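Local coordinates for protein glucoamylase (PDB 1LF6) that hydrolyses terminal 1,4-linked alpha-D-glucose residues from the non-reducing ends of glucan chains, as a family 15 glycoside hydrolase, at residues Ala450-Ala453 / Gly454-Ala458. Residues are numbered along the deposited sequence; the frame is centred on the assembly and turned at random.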
loop_
_atom_site.group_PDB
_atom_site.type_symbol
_atom_site.label_atom_id
_atom_site.label_comp_id
_atom_site.label_asym_id
_atom_site.label_seq_id
_atom_site.Cartn_x
_atom_site.Cartn_y
_atom_site.Cartn_z
ATOM N N ALA A 450 14.643 -19.119 2.565
ATOM C CA ALA A 450 13.871 -19.031 1.330
ATOM C C ALA A 450 14.525 -19.854 0.226
ATOM O O ALA A 450 13.828 -20.502 -0.556
ATOM C CB ALA A 450 13.751 -17.573 0.887
ATOM N N GLU A 451 15.858 -19.821 0.163
ATOM C CA GLU A 451 16.600 -20.565 -0.851
ATOM C C GLU A 451 16.469 -22.074 -0.674
ATOM O O GLU A 451 16.355 -22.809 -1.658
ATOM C CB GLU A 451 18.087 -20.177 -0.838
ATOM C CG GLU A 451 18.359 -18.734 -1.271
ATOM C CD GLU A 451 19.831 -18.383 -1.254
ATOM O OE1 GLU A 451 20.498 -18.544 -2.298
ATOM O OE2 GLU A 451 20.329 -17.954 -0.191
ATOM N N VAL A 452 16.509 -22.535 0.573
ATOM C CA VAL A 452 16.377 -23.965 0.870
ATOM C C VAL A 452 14.959 -24.436 0.523
ATOM O O VAL A 452 14.779 -25.470 -0.116
ATOM C CB VAL A 452 16.656 -24.268 2.368
ATOM C CG1 VAL A 452 16.249 -25.706 2.696
ATOM C CG2 VAL A 452 18.136 -24.066 2.671
ATOM N N ALA A 453 13.961 -23.672 0.960
ATOM C CA ALA A 453 12.567 -24.001 0.680
ATOM C C ALA A 453 12.310 -23.993 -0.829
ATOM O O ALA A 453 11.678 -24.901 -1.375
ATOM C CB ALA A 453 11.653 -23.005 1.366
ATOM N N GLY A 454 12.807 -22.960 -1.499
ATOM C CA GLY A 454 12.623 -22.846 -2.933
ATOM C C GLY A 454 13.229 -23.971 -3.757
ATOM O O GLY A 454 12.609 -24.442 -4.718
ATOM N N LEU A 455 14.442 -24.393 -3.402
ATOM C CA LEU A 455 15.097 -25.468 -4.133
ATOM C C LEU A 455 14.428 -26.812 -3.832
ATOM O O LEU A 455 14.391 -27.695 -4.687
ATOM C CB LEU A 455 16.596 -25.525 -3.802
ATOM C CG LEU A 455 17.467 -24.367 -4.319
ATOM C CD1 LEU A 455 18.914 -24.601 -3.913
ATOM C CD2 LEU A 455 17.366 -24.261 -5.836
ATOM N N THR A 456 13.904 -26.963 -2.619
ATOM C CA THR A 456 13.216 -28.191 -2.244
ATOM C C THR A 456 11.914 -28.275 -3.060
ATOM O O THR A 456 11.574 -29.333 -3.598
ATOM C CB THR A 456 12.909 -28.223 -0.714
ATOM O OG1 THR A 456 14.138 -28.272 0.029
ATOM C CG2 THR A 456 12.067 -29.443 -0.358
ATOM N N CYS A 457 11.191 -27.159 -3.162
ATOM C CA CYS A 457 9.950 -27.134 -3.933
ATOM C C CYS A 457 10.268 -27.320 -5.419
ATOM O O CYS A 457 9.493 -27.932 -6.156
ATOM C CB CYS A 457 9.200 -25.812 -3.727
ATOM S SG CYS A 457 8.608 -25.530 -2.037
ATOM N N ALA A 458 11.414 -26.799 -5.851
ATOM C CA ALA A 458 11.822 -26.921 -7.247
ATOM C C ALA A 458 12.103 -28.379 -7.574
ATOM O O ALA A 458 11.799 -28.849 -8.670
ATOM C CB ALA A 458 13.060 -26.076 -7.517
#
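Two successive turns of helix 445-464, in the (alpha/alpha) barrel of this family 15 glucoamylase, meet here through i to i+4 backbone hydrogen bonds. Gly454 N donates to Ala450 O at 2.8 Å, and Leu455 N to Glu451 O and Cys457 N to Ala453 O in the same way. Val452 O is gripped twice. Thr456 N reaches it at 3.0 Å, and the hydroxyl Thr456 OG1 donates to the same Val452 O at 2.9 Å. The two donors come from opposite faces of the carbonyl plane, with OG1 tilted 34° from it. With chi1 at -65°, OG1 stands beside its own backbone N and faces back along the helix, while CG2 is anti to that N. The threonine hydroxyl is thus tied to the main chain although buried. A valine in place of Thr456 would probably leave Val452 O with the backbone N-H as its one donor within these two turns. Leu455 CG sits ahead of the oxygen end of the Glu451 carbonyl, 3.3 Å from Glu451 O. Tyr682 OH makes a weak hydrogen bond to Thr456 OG1. The side chain of Glu451 lies about 9 Å from that of Glu435, the probable proton acceptor. Around the helix, Glu451 and Leu455 pack on helices 468-489 and 414-428, Ala453 and Cys457 on helix 395-407, and Val452 and Thr456 on the C-terminal helix 676-682.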